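Local coordinates for protein UDP-N-acetylglucosamine 2-epimerase (PDB 4NES) that probably catalyses the reversible epimerisation at C-2 of UDP-N-acetylglucosamine to UDP-N-acetylmannosamine, and binds UDP-N-acetylglucosamine together with UDP, at residues A[95-100]-A[130-135]; A[89-94]-A[114-119]; A[225-230]-A[329-334]; A[319-324]-A[335-340]. All blocks are in the same frame, centred on the assembly; numbering follows the deposited sequence.

From the N terminus, strand 89-93 opens interaction 2, and the turn and helix after it open interaction 1. Interaction 2 closes a loop of 19 residues by pairing 89-94 with 114-119 across a beta-alpha-beta crossover. Interaction 1 starts inside that loop, at 95-100, and ends beyond it at 130-135, so the two cross; they also touch, V99 packing on V92 and R133 on H115. Both belong to the N-terminal sheet and its helices. Far along the chain, about 33 Å from interaction 1 between centres, interaction 3 joins helices 215-232 and 327-338 of the second domain. Interaction 4 crosses it, linking edge strand 320-322 to the end of that same helix 327-338.

Interaction 1 (A[95-100]-A[130-135]). With UD1 (uridine-diphosphate-N-acetylglucosamine), chain B.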
loop_
_atom_site.group_PDB
_atom_site.type_symbol
_atom_site.label_atom_id
_atom_site.label_comp_id
_atom_site.label_asym_id
_atom_site.label_seq_id
_atom_site.Cartn_x
_atom_site.Cartn_y
_atom_site.Cartn_z
ATOM N N ASP A 95 -0.802 -5.283 11.790
ATOM C CA ASP A 95 0.174 -5.217 10.709
ATOM C C ASP A 95 0.372 -6.517 9.913
ATOM O O ASP A 95 1.416 -6.715 9.278
ATOM C CB ASP A 95 1.509 -4.738 11.282
ATOM C CG ASP A 95 1.983 -5.594 12.430
ATOM O OD1 ASP A 95 1.522 -6.748 12.550
ATOM O OD2 ASP A 95 2.812 -5.116 13.227
ATOM N N THR A 96 -0.619 -7.390 9.911
ATOM C CA THR A 96 -0.520 -8.639 9.166
ATOM C C THR A 96 -0.938 -8.414 7.718
ATOM O O THR A 96 -1.460 -7.353 7.372
ATOM C CB THR A 96 -1.413 -9.719 9.792
ATOM O OG1 THR A 96 -2.783 -9.325 9.643
ATOM C CG2 THR A 96 -1.095 -9.881 11.275
ATOM N N ASN A 97 -0.727 -9.416 6.870
ATOM C CA ASN A 97 -1.194 -9.313 5.488
ATOM C C ASN A 97 -2.711 -9.123 5.403
ATOM O O ASN A 97 -3.200 -8.445 4.505
ATOM C CB ASN A 97 -0.758 -10.517 4.653
ATOM C CG ASN A 97 0.711 -10.480 4.302
ATOM O OD1 ASN A 97 1.399 -9.481 4.523
ATOM N ND2 ASN A 97 1.205 -11.578 3.737
ATOM N N THR A 98 -3.441 -9.708 6.350
ATOM C CA THR A 98 -4.880 -9.522 6.418
ATOM C C THR A 98 -5.244 -8.047 6.578
ATOM O O THR A 98 -6.174 -7.557 5.932
ATOM C CB THR A 98 -5.473 -10.336 7.572
ATOM O OG1 THR A 98 -5.427 -11.730 7.229
ATOM C CG2 THR A 98 -6.912 -9.923 7.828
ATOM N N VAL A 99 -4.496 -7.335 7.422
ATOM C CA VAL A 99 -4.742 -5.916 7.668
ATOM C C VAL A 99 -4.568 -5.106 6.387
ATOM O O VAL A 99 -5.425 -4.297 6.021
ATOM C CB VAL A 99 -3.786 -5.379 8.747
ATOM C CG1 VAL A 99 -3.877 -3.862 8.860
ATOM C CG2 VAL A 99 -4.080 -6.051 10.072
ATOM N N LEU A 100 -3.448 -5.316 5.708
ATOM C CA LEU A 100 -3.186 -4.589 4.476
ATOM C C LEU A 100 -4.247 -4.887 3.424
ATOM O O LEU A 100 -4.755 -3.976 2.780
ATOM C CB LEU A 100 -1.803 -4.928 3.930
ATOM C CG LEU A 100 -1.488 -4.288 2.578
ATOM C CD1 LEU A 100 -1.464 -2.774 2.708
ATOM C CD2 LEU A 100 -0.156 -4.807 2.010
ATOM N N GLU A 130 6.285 -3.955 8.860
ATOM C CA GLU A 130 6.487 -2.516 8.755
ATOM C C GLU A 130 5.851 -2.008 7.464
ATOM O O GLU A 130 5.182 -0.975 7.466
ATOM C CB GLU A 130 7.987 -2.170 8.836
ATOM C CG GLU A 130 8.329 -0.667 8.837
ATOM C CD GLU A 130 8.203 0.019 10.194
ATOM O OE1 GLU A 130 7.638 -0.563 11.137
ATOM O OE2 GLU A 130 8.674 1.169 10.330
ATOM N N ILE A 131 6.032 -2.747 6.371
ATOM C CA ILE A 131 5.389 -2.397 5.101
ATOM C C ILE A 131 3.881 -2.350 5.277
ATOM O O ILE A 131 3.238 -1.367 4.915
ATOM C CB ILE A 131 5.757 -3.381 3.975
ATOM C CG1 ILE A 131 7.225 -3.197 3.571
ATOM C CG2 ILE A 131 4.863 -3.171 2.765
ATOM C CD1 ILE A 131 7.800 -4.361 2.780
ATOM N N ASN A 132 3.319 -3.400 5.875
ATOM C CA ASN A 132 1.875 -3.487 6.041
ATOM C C ASN A 132 1.330 -2.323 6.850
ATOM O O ASN A 132 0.308 -1.725 6.508
ATOM C CB ASN A 132 1.484 -4.799 6.717
ATOM C CG ASN A 132 1.655 -5.999 5.809
ATOM O OD1 ASN A 132 1.708 -5.858 4.584
ATOM N ND2 ASN A 132 1.749 -7.193 6.406
ATOM N N ARG A 133 2.013 -2.000 7.938
ATOM C CA ARG A 133 1.512 -0.966 8.825
ATOM C C ARG A 133 1.636 0.424 8.209
ATOM O O ARG A 133 0.717 1.226 8.327
ATOM C CB ARG A 133 2.226 -1.021 10.173
ATOM C CG ARG A 133 1.463 -0.356 11.309
ATOM C CD ARG A 133 2.268 -0.351 12.613
ATOM N NE ARG A 133 2.854 -1.657 12.917
ATOM C CZ ARG A 133 4.124 -1.978 12.668
ATOM N NH1 ARG A 133 4.941 -1.080 12.133
ATOM N NH2 ARG A 133 4.590 -3.189 12.959
ATOM N N VAL A 134 2.764 0.706 7.568
ATOM C CA VAL A 134 2.964 2.000 6.919
ATOM C C VAL A 134 1.917 2.212 5.823
ATOM O O VAL A 134 1.251 3.250 5.787
ATOM C CB VAL A 134 4.383 2.143 6.335
ATOM C CG1 VAL A 134 4.487 3.396 5.457
ATOM C CG2 VAL A 134 5.428 2.196 7.438
ATOM N N LEU A 135 1.740 1.220 4.961
ATOM C CA LEU A 135 0.780 1.354 3.871
ATOM C C LEU A 135 -0.639 1.529 4.396
ATOM O O LEU A 135 -1.384 2.406 3.953
ATOM C CB LEU A 135 0.859 0.148 2.935
ATOM C CG LEU A 135 2.192 0.001 2.200
ATOM C CD1 LEU A 135 2.098 -1.129 1.194
ATOM C CD2 LEU A 135 2.597 1.289 1.507
HETATM C "C1'" UD1 B . 1.681 -13.885 10.752
HETATM C "C2'" UD1 B . 1.953 -12.424 10.569
HETATM C "C3'" UD1 B . 2.742 -11.887 11.663
HETATM C "C4'" UD1 B . 2.170 -12.169 12.986
HETATM C "C5'" UD1 B . 1.837 -13.633 13.119
HETATM C "C6'" UD1 B . 1.077 -13.934 14.354
HETATM C "C7'" UD1 B . 2.097 -11.714 8.107
HETATM C "C8'" UD1 B . 2.982 -11.538 6.909
HETATM N "N2'" UD1 B . 2.718 -12.212 9.313
HETATM O "O1'" UD1 B . 2.882 -14.571 10.737
HETATM O "O3'" UD1 B . 2.888 -10.466 11.492
HETATM O "O4'" UD1 B . 3.069 -11.794 14.017
HETATM O "O5'" UD1 B . 1.021 -14.068 12.037
HETATM O "O6'" UD1 B . 1.317 -15.181 14.891
HETATM O "O7'" UD1 B . 0.894 -11.448 8.051
HETATM N N1 UD1 B . 0.863 -21.956 10.099
HETATM C C2 UD1 B . 0.185 -23.011 10.557
HETATM N N3 UD1 B . -1.044 -22.863 11.048
HETATM C C4 UD1 B . -1.637 -21.662 11.083
HETATM C C5 UD1 B . -0.960 -20.543 10.618
HETATM C C6 UD1 B . 0.322 -20.714 10.121
HETATM O O2 UD1 B . 0.685 -24.119 10.543
HETATM O O4 UD1 B . -2.898 -21.534 11.588
HETATM C C1B UD1 B . 2.237 -22.098 9.565
HETATM C C2B UD1 B . 2.309 -22.475 8.141
HETATM O "O2'" UD1 B . 3.417 -23.316 7.932
HETATM C C3B UD1 B . 2.515 -21.211 7.473
HETATM C C4B UD1 B . 3.401 -20.498 8.428
HETATM O O4B UD1 B . 2.971 -20.881 9.720
HETATM O O3B UD1 B . 3.073 -21.310 6.186
HETATM C C5B UD1 B . 3.316 -19.019 8.301
HETATM O O5B UD1 B . 2.016 -18.488 8.351
HETATM P PA UD1 B . 1.761 -17.002 7.977
HETATM O O1A UD1 B . 2.188 -16.784 6.559
HETATM O O2A UD1 B . 0.314 -16.699 8.192
HETATM O O3A UD1 B . 2.692 -16.099 8.852
HETATM P PB UD1 B . 2.956 -16.115 10.425
HETATM O O1B UD1 B . 4.371 -16.542 10.641
HETATM O O2B UD1 B . 1.892 -16.895 11.148
#
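N132 reaches from helix 128-138 to the start of helix 97-108 and can be followed atom by atom. Its CB lies against D95 O; with CG anti to the carbonyl carbon (chi1 -72°), the amide is carried toward both D95 and N97. ND2 then gives two bonds, one to D95 O at 2.9 Å, approached from above the carbonyl plane, and one to N97 OD1 at 3.0 Å, with the two amide planes 76° apart. At the other branch, N132 OD1 rests 3.3 Å from L100 CD2. It also accepts from K108 of the second subunit, which bonds N97 OD1 as well. Without this amide, as with an alanine here, D95 O and N97 OD1 would probably lose a shared donor and that lysine one of its acceptors. Alongside, R133 NH2 meets D95 OD2 on its anti side at 2.6 Å, while R133 NH1 holds E130 OE1, making a three-residue salt-bridge network. N97 N donates to the acetamido oxygen O7' of UDP-N-acetylglucosamine at 2.9 Å, N-H...O angle 164°, and N97 CG lies 3.6 Å from methyl C8'. The amide that N132 steadies thus borders the substrate's N-acetyl group, so sugar pocket and dimer interface share one buried polar network.

Interaction 2 (A[89-94]-A[114-119])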
loop_
_atom_site.group_PDB
_atom_site.type_symbol
_atom_site.label_atom_id
_atom_site.label_comp_id
_atom_site.label_asym_id
_atom_site.label_seq_id
_atom_site.Cartn_x
_atom_site.Cartn_y
_atom_site.Cartn_z
ATOM N N VAL A 89 -17.815 1.439 7.461
ATOM C CA VAL A 89 -16.495 1.438 8.092
ATOM C C VAL A 89 -15.951 0.011 8.154
ATOM O O VAL A 89 -16.691 -0.934 8.444
ATOM C CB VAL A 89 -16.532 2.013 9.527
ATOM C CG1 VAL A 89 -15.135 2.029 10.132
ATOM C CG2 VAL A 89 -17.138 3.409 9.556
ATOM N N VAL A 90 -14.660 -0.131 7.856
ATOM C CA VAL A 90 -13.925 -1.376 8.039
ATOM C C VAL A 90 -12.875 -1.173 9.124
ATOM O O VAL A 90 -12.114 -0.198 9.096
ATOM C CB VAL A 90 -13.278 -1.818 6.707
ATOM C CG1 VAL A 90 -12.112 -2.785 6.928
ATOM C CG2 VAL A 90 -14.326 -2.435 5.797
ATOM N N VAL A 91 -12.839 -2.090 10.086
ATOM C CA VAL A 91 -11.861 -2.034 11.165
ATOM C C VAL A 91 -10.823 -3.132 10.962
ATOM O O VAL A 91 -11.180 -4.299 10.771
ATOM C CB VAL A 91 -12.534 -2.220 12.541
ATOM C CG1 VAL A 91 -11.497 -2.342 13.633
ATOM C CG2 VAL A 91 -13.456 -1.047 12.849
ATOM N N VAL A 92 -9.543 -2.751 10.982
ATOM C CA VAL A 92 -8.442 -3.711 10.933
ATOM C C VAL A 92 -7.454 -3.388 12.036
ATOM O O VAL A 92 -7.276 -2.222 12.402
ATOM C CB VAL A 92 -7.731 -3.718 9.568
ATOM C CG1 VAL A 92 -8.630 -4.360 8.513
ATOM C CG2 VAL A 92 -7.297 -2.311 9.171
ATOM N N GLN A 93 -6.811 -4.424 12.568
ATOM C CA GLN A 93 -5.923 -4.259 13.714
ATOM C C GLN A 93 -4.532 -4.734 13.398
ATOM O O GLN A 93 -4.330 -5.900 13.089
ATOM C CB GLN A 93 -6.436 -5.065 14.921
ATOM C CG GLN A 93 -5.681 -4.819 16.251
ATOM C CD GLN A 93 -4.308 -5.473 16.322
ATOM O OE1 GLN A 93 -4.150 -6.657 16.039
ATOM N NE2 GLN A 93 -3.309 -4.692 16.695
ATOM N N GLY A 94 -3.569 -3.835 13.511
ATOM C CA GLY A 94 -2.172 -4.236 13.477
ATOM C C GLY A 94 -1.494 -4.197 12.116
ATOM O O GLY A 94 -1.571 -3.209 11.374
ATOM N N ALA A 114 -10.674 2.098 9.552
ATOM C CA ALA A 114 -10.225 2.414 10.901
ATOM C C ALA A 114 -9.116 1.448 11.284
ATOM O O ALA A 114 -9.329 0.239 11.325
ATOM C CB ALA A 114 -11.379 2.303 11.881
ATOM N N HIS A 115 -7.930 1.984 11.543
ATOM C CA HIS A 115 -6.763 1.174 11.848
ATOM C C HIS A 115 -6.458 1.222 13.335
ATOM O O HIS A 115 -6.062 2.264 13.872
ATOM C CB HIS A 115 -5.549 1.658 11.053
ATOM C CG HIS A 115 -4.374 0.748 11.152
ATOM N ND1 HIS A 115 -3.082 1.178 10.910
ATOM C CD2 HIS A 115 -4.277 -0.574 11.436
ATOM C CE1 HIS A 115 -2.248 0.169 11.057
ATOM N NE2 HIS A 115 -2.949 -0.911 11.381
ATOM N N VAL A 116 -6.634 0.077 13.983
ATOM C CA VAL A 116 -6.350 -0.073 15.401
ATOM C C VAL A 116 -4.879 -0.440 15.547
ATOM O O VAL A 116 -4.398 -1.347 14.865
ATOM C CB VAL A 116 -7.249 -1.162 16.006
ATOM C CG1 VAL A 116 -6.954 -1.364 17.499
ATOM C CG2 VAL A 116 -8.720 -0.818 15.794
ATOM N N GLU A 117 -4.171 0.289 16.406
ATOM C CA GLU A 117 -2.722 0.155 16.609
ATOM C C GLU A 117 -1.965 0.758 15.420
ATOM O O GLU A 117 -1.140 0.109 14.768
ATOM C CB GLU A 117 -2.300 -1.289 16.914
ATOM C CG GLU A 117 -0.941 -1.406 17.583
ATOM C CD GLU A 117 -0.505 -2.848 17.739
ATOM O OE1 GLU A 117 -0.093 -3.479 16.735
ATOM O OE2 GLU A 117 -0.585 -3.350 18.874
ATOM N N ALA A 118 -2.260 2.028 15.166
ATOM C CA ALA A 118 -1.694 2.791 14.073
ATOM C C ALA A 118 -0.425 3.517 14.515
ATOM O O ALA A 118 -0.303 3.924 15.655
ATOM C CB ALA A 118 -2.734 3.796 13.591
ATOM N N GLY A 119 0.514 3.685 13.592
ATOM C CA GLY A 119 1.640 4.567 13.820
ATOM C C GLY A 119 2.870 3.932 14.432
ATOM O O GLY A 119 3.876 4.607 14.633
HETATM O O HOH W 1 -0.731 -6.207 16.646
#
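H115 NE2 donates to G94 O at 2.7 Å, in the carbonyl plane and on a lone pair, with the oxygen close to the imidazole plane. The ring's other nitrogen, ND1, is bonded to D137, so its rotation is fixed from both ends. Nearby, a water accepts from Q93 NE2 at 3.0 Å and donates to E117 OE1, joining an amide and a carboxylate whose planes are almost perpendicular; the second carboxylate oxygen, OE2, has a salt bridge to K15. Four backbone bonds zip the strands together, from A114 N to V90 O at 2.7 Å through to G94 N on V116 O at 3.0 Å. This is the parallel pairing of a right-handed beta-alpha-beta crossover, strands 89-93 and 112-116 joined by helix 97-108, in the Rossmann-like N-terminal domain of a GT-B fold. The A114 and V116 side chains share a face with V91 and Q93. On it V91 CG1 packs 3.8 Å from V116 CG2, and the Q93 side chain, CG anti to the backbone N (chi1 -172°), runs across that of V116, with Q93 CG 3.9 Å from V116 CG1. On the other face V92 CG2 stands 4.2 Å from H115 CD2.

Interaction 3 (A[225-230]-A[329-334]); sequences IFEIIE and KLIKAV
Two helices on one face of the parallel sheet in the C-terminal domain of the GT-B fold, 215-232 and 327-338, pack side by side here. Their local axes run 9.9 Å apart at closest approach and diverge by 39°. I228 carries most of the contact from the first helix. Its CG1 is anti to the carbonyl carbon (chi1 -80°) and the chain beyond is extended, which drives CD1 in between L330 and V334. That methyl lies over the branch point of L330, 3.6 Å from L330 CG and close to both of its terminal methyls, while V334 CG2 meets I228 CD1 at 3.7 Å from one turn further on. L330 is set roughly perpendicular to I228. Cutting the side chain of L330 back to an alanine is likely to open a gap beside I228 CD1 and leave that methyl looser against V334. In return, I331 CD1 reaches over the backbone of the first helix, 3.9 Å from I228 N. At the margin, the carboxylate oxygen E227 OE2 passes 4.0 Å from I331 CG1, while its twin OE1 is held in a salt bridge by K327. Beneath, F202 and L285 of the sheet touch I228, and I303 touches L330. With only carbon branches interlocking at its centre, the contact depends on shape and on exclusion of water, and charge pairing is confined to its border.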
loop_
_atom_site.group_PDB
_atom_site.type_symbol
_atom_site.label_atom_id
_atom_site.label_comp_id
_atom_site.label_asym_id
_atom_site.label_seq_id
_atom_site.Cartn_x
_atom_site.Cartn_y
_atom_site.Cartn_z
ATOM N N ILE A 225 20.262 -19.425 23.452
ATOM C CA ILE A 225 19.406 -20.026 24.467
ATOM C C ILE A 225 20.135 -21.152 25.215
ATOM O O ILE A 225 20.063 -21.229 26.439
ATOM C CB ILE A 225 18.082 -20.542 23.870
ATOM C CG1 ILE A 225 17.279 -19.381 23.268
ATOM C CG2 ILE A 225 17.271 -21.264 24.934
ATOM C CD1 ILE A 225 16.839 -18.333 24.284
ATOM N N PHE A 226 20.844 -22.009 24.481
ATOM C CA PHE A 226 21.642 -23.071 25.097
ATOM C C PHE A 226 22.629 -22.491 26.117
ATOM O O PHE A 226 22.850 -23.064 27.185
ATOM C CB PHE A 226 22.427 -23.819 24.020
ATOM C CG PHE A 226 21.703 -24.996 23.426
ATOM C CD1 PHE A 226 20.472 -24.842 22.810
ATOM C CD2 PHE A 226 22.282 -26.257 23.448
ATOM C CE1 PHE A 226 19.819 -25.929 22.250
ATOM C CE2 PHE A 226 21.629 -27.347 22.892
ATOM C CZ PHE A 226 20.400 -27.181 22.290
ATOM N N GLU A 227 23.209 -21.343 25.781
ATOM C CA GLU A 227 24.206 -20.712 26.633
ATOM C C GLU A 227 23.612 -20.084 27.898
ATOM O O GLU A 227 24.201 -20.191 28.978
ATOM C CB GLU A 227 24.976 -19.672 25.831
ATOM C CG GLU A 227 26.409 -19.508 26.247
ATOM C CD GLU A 227 27.218 -18.830 25.178
ATOM O OE1 GLU A 227 27.525 -19.491 24.165
ATOM O OE2 GLU A 227 27.537 -17.637 25.346
ATOM N N ILE A 228 22.463 -19.419 27.754
ATOM C CA ILE A 228 21.712 -18.887 28.893
ATOM C C ILE A 228 21.473 -19.970 29.928
ATOM O O ILE A 228 21.665 -19.767 31.124
ATOM C CB ILE A 228 20.306 -18.390 28.455
ATOM C CG1 ILE A 228 20.370 -17.011 27.822
ATOM C CG2 ILE A 228 19.332 -18.358 29.638
ATOM C CD1 ILE A 228 18.988 -16.480 27.502
ATOM N N ILE A 229 21.031 -21.124 29.439
ATOM C CA ILE A 229 20.715 -22.261 30.277
ATOM C C ILE A 229 21.934 -22.708 31.092
ATOM O O ILE A 229 21.834 -22.974 32.286
ATOM C CB ILE A 229 20.219 -23.421 29.408
ATOM C CG1 ILE A 229 18.880 -23.060 28.755
ATOM C CG2 ILE A 229 20.122 -24.697 30.228
ATOM C CD1 ILE A 229 18.478 -23.992 27.632
ATOM N N GLU A 230 23.085 -22.776 30.437
ATOM C CA GLU A 230 24.307 -23.243 31.082
ATOM C C GLU A 230 24.865 -22.227 32.070
ATOM O O GLU A 230 25.358 -22.589 33.136
ATOM C CB GLU A 230 25.348 -23.558 30.014
ATOM C CG GLU A 230 24.970 -24.744 29.152
ATOM C CD GLU A 230 25.669 -24.738 27.811
ATOM O OE1 GLU A 230 26.472 -23.814 27.554
ATOM O OE2 GLU A 230 25.402 -25.658 27.007
ATOM N N LYS A 329 25.281 -10.195 23.817
ATOM C CA LYS A 329 24.287 -9.210 24.234
ATOM C C LYS A 329 23.187 -9.894 25.036
ATOM O O LYS A 329 22.684 -9.338 26.012
ATOM C CB LYS A 329 23.676 -8.490 23.032
ATOM C CG LYS A 329 24.560 -7.410 22.403
ATOM C CD LYS A 329 23.768 -6.606 21.377
ATOM C CE LYS A 329 24.584 -5.466 20.780
ATOM N NZ LYS A 329 25.555 -5.936 19.757
ATOM N N LEU A 330 22.820 -11.104 24.623
ATOM C CA LEU A 330 21.787 -11.857 25.329
ATOM C C LEU A 330 22.243 -12.219 26.742
ATOM O O LEU A 330 21.497 -12.063 27.707
ATOM C CB LEU A 330 21.413 -13.108 24.540
ATOM C CG LEU A 330 20.456 -14.084 25.219
ATOM C CD1 LEU A 330 19.122 -13.423 25.518
ATOM C CD2 LEU A 330 20.265 -15.300 24.324
ATOM N N ILE A 331 23.481 -12.686 26.868
ATOM C CA ILE A 331 24.008 -13.052 28.177
ATOM C C ILE A 331 24.027 -11.858 29.131
ATOM O O ILE A 331 23.582 -11.966 30.276
ATOM C CB ILE A 331 25.416 -13.685 28.067
ATOM C CG1 ILE A 331 25.336 -15.021 27.325
ATOM C CG2 ILE A 331 26.029 -13.882 29.446
ATOM C CD1 ILE A 331 24.340 -16.003 27.928
ATOM N N LYS A 332 24.524 -10.721 28.655
ATOM C CA LYS A 332 24.589 -9.520 29.484
ATOM C C LYS A 332 23.191 -9.036 29.859
ATOM O O LYS A 332 22.948 -8.641 31.002
ATOM C CB LYS A 332 25.347 -8.402 28.773
ATOM C CG LYS A 332 25.373 -7.085 29.546
ATOM C CD LYS A 332 26.102 -7.227 30.880
ATOM C CE LYS A 332 26.256 -5.881 31.574
ATOM N NZ LYS A 332 27.217 -5.947 32.710
ATOM N N ALA A 333 22.278 -9.076 28.895
ATOM C CA ALA A 333 20.897 -8.664 29.138
ATOM C C ALA A 333 20.200 -9.502 30.212
ATOM O O ALA A 333 19.415 -8.973 31.002
ATOM C CB ALA A 333 20.107 -8.698 27.850
ATOM N N VAL A 334 20.468 -10.804 30.235
ATOM C CA VAL A 334 19.880 -11.662 31.254
ATOM C C VAL A 334 20.346 -11.228 32.640
ATOM O O VAL A 334 19.544 -11.124 33.567
ATOM C CB VAL A 334 20.185 -13.153 30.998
ATOM C CG1 VAL A 334 19.770 -13.998 32.183
ATOM C CG2 VAL A 334 19.474 -13.632 29.740
#

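Interaction 4 (A[319-324]-A[335-340])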
loop_
_atom_site.group_PDB
_atom_site.type_symbol
_atom_site.label_atom_id
_atom_site.label_comp_id
_atom_site.label_asym_id
_atom_site.label_seq_id
_atom_site.Cartn_x
_atom_site.Cartn_y
_atom_site.Cartn_z
ATOM N N ALA A 319 11.713 -1.571 30.697
ATOM C CA ALA A 319 11.073 -2.876 30.827
ATOM C C ALA A 319 11.659 -3.912 29.867
ATOM O O ALA A 319 11.428 -5.103 30.043
ATOM C CB ALA A 319 9.570 -2.743 30.609
ATOM N N ASN A 320 12.424 -3.457 28.871
ATOM C CA ASN A 320 12.769 -4.274 27.705
ATOM C C ASN A 320 14.148 -3.863 27.223
ATOM O O ASN A 320 14.565 -2.718 27.418
ATOM C CB ASN A 320 11.717 -4.032 26.611
ATOM C CG ASN A 320 11.808 -5.005 25.424
ATOM O OD1 ASN A 320 12.481 -6.042 25.471
ATOM N ND2 ASN A 320 11.083 -4.673 24.357
ATOM N N ILE A 321 14.854 -4.805 26.609
ATOM C CA ILE A 321 16.179 -4.552 26.054
ATOM C C ILE A 321 16.314 -5.363 24.773
ATOM O O ILE A 321 15.861 -6.512 24.713
ATOM C CB ILE A 321 17.281 -4.908 27.077
ATOM C CG1 ILE A 321 18.677 -4.633 26.513
ATOM C CG2 ILE A 321 17.133 -6.344 27.553
ATOM C CD1 ILE A 321 19.747 -4.675 27.575
ATOM N N LEU A 322 16.912 -4.757 23.747
ATOM C CA LEU A 322 17.095 -5.417 22.457
ATOM C C LEU A 322 18.458 -6.093 22.373
ATOM O O LEU A 322 19.479 -5.464 22.664
ATOM C CB LEU A 322 16.981 -4.404 21.319
ATOM C CG LEU A 322 15.738 -3.521 21.309
ATOM C CD1 LEU A 322 15.756 -2.580 20.123
ATOM C CD2 LEU A 322 14.491 -4.372 21.292
ATOM N N VAL A 323 18.469 -7.359 21.957
ATOM C CA VAL A 323 19.718 -8.122 21.830
ATOM C C VAL A 323 19.931 -8.773 20.463
ATOM O O VAL A 323 20.987 -9.371 20.217
ATOM C CB VAL A 323 19.824 -9.225 22.912
ATOM C CG1 VAL A 323 19.786 -8.614 24.290
ATOM C CG2 VAL A 323 18.722 -10.259 22.736
ATOM N N GLY A 324 18.935 -8.673 19.590
ATOM C CA GLY A 324 18.999 -9.297 18.281
ATOM C C GLY A 324 19.397 -10.761 18.305
ATOM O O GLY A 324 18.841 -11.575 19.069
ATOM N N GLU A 335 21.641 -10.949 32.775
ATOM C CA GLU A 335 22.173 -10.467 34.044
ATOM C C GLU A 335 21.503 -9.163 34.476
ATOM O O GLU A 335 21.079 -9.025 35.623
ATOM C CB GLU A 335 23.686 -10.273 33.958
ATOM C CG GLU A 335 24.335 -9.935 35.287
ATOM C CD GLU A 335 25.840 -9.817 35.179
ATOM O OE1 GLU A 335 26.548 -10.463 35.981
ATOM O OE2 GLU A 335 26.314 -9.075 34.294
ATOM N N ILE A 336 21.404 -8.215 33.548
ATOM C CA ILE A 336 20.786 -6.923 33.823
ATOM C C ILE A 336 19.334 -7.107 34.252
ATOM O O ILE A 336 18.901 -6.558 35.266
ATOM C CB ILE A 336 20.845 -6.010 32.581
ATOM C CG1 ILE A 336 22.305 -5.680 32.234
ATOM C CG2 ILE A 336 20.034 -4.735 32.796
ATOM C CD1 ILE A 336 22.481 -4.998 30.892
HETATM N N MSE A 337 18.590 -7.899 33.490
HETATM C CA MSE A 337 17.160 -8.051 33.745
HETATM C C MSE A 337 16.843 -8.904 34.977
HETATM O O MSE A 337 15.815 -8.707 35.620
HETATM C CB MSE A 337 16.459 -8.589 32.500
HETATM C CG MSE A 337 16.434 -7.595 31.352
HETATM SE SE MSE A 337 15.831 -5.836 31.954
HETATM C CE MSE A 337 14.607 -5.435 30.511
ATOM N N LEU A 338 17.728 -9.840 35.306
ATOM C CA LEU A 338 17.590 -10.655 36.515
ATOM C C LEU A 338 17.649 -9.796 37.780
ATOM O O LEU A 338 17.061 -10.143 38.807
ATOM C CB LEU A 338 18.703 -11.705 36.562
ATOM C CG LEU A 338 18.366 -13.195 36.519
ATOM C CD1 LEU A 338 16.981 -13.457 35.949
ATOM C CD2 LEU A 338 19.427 -13.939 35.724
ATOM N N ASN A 339 18.363 -8.676 37.696
ATOM C CA ASN A 339 18.548 -7.781 38.836
ATOM C C ASN A 339 17.707 -6.511 38.742
ATOM O O ASN A 339 17.763 -5.645 39.619
ATOM C CB ASN A 339 20.026 -7.422 38.984
ATOM C CG ASN A 339 20.875 -8.610 39.399
ATOM O OD1 ASN A 339 21.042 -8.879 40.588
ATOM N ND2 ASN A 339 21.413 -9.329 38.419
ATOM N N LYS A 340 16.926 -6.414 37.673
ATOM C CA LYS A 340 16.088 -5.251 37.412
ATOM C C LYS A 340 14.892 -5.192 38.366
ATOM O O LYS A 340 14.158 -6.170 38.508
ATOM C CB LYS A 340 15.607 -5.306 35.960
ATOM C CG LYS A 340 14.554 -4.283 35.585
ATOM C CD LYS A 340 15.153 -2.899 35.426
ATOM C CE LYS A 340 14.088 -1.907 35.000
ATOM N NZ LYS A 340 14.573 -0.503 35.049
#
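M337, present as selenomethionine, lays its terminal methyl over the backbone at the start of strand 320-322. CE comes 3.2 Å from A319 O and 3.4 Å from N320 N, so the end of the side chain rests on the peptide link between those two residues. The chain gets there by bending: CG is anti to the carbonyl carbon (chi1 -68°), and further turns about the next two bonds fold the selenium and methyl back toward the strand. I321 flanks it, the two side chains lying alongside and pointing opposite ways, with I321 CG2 at 4.0 Å from M337 CE and slightly further from M337 CG. The other branch of I321 runs out extended, CG1 anti to the backbone N (chi1 -179°), and its CD1 makes a looser contact with I336 CD1 at 4.3 Å. N339 ND2 bonds back to E335 O at 2.8 Å. The contact lies at the edge of the parallel sheet in the C-terminal domain, where strand 320-322 pairs with 302-304 and N320 is bonded to T304; helix 327-338 covers I321 through A333 as well, P301 touches M337, and Y232 of helix 215-232 packs against L338.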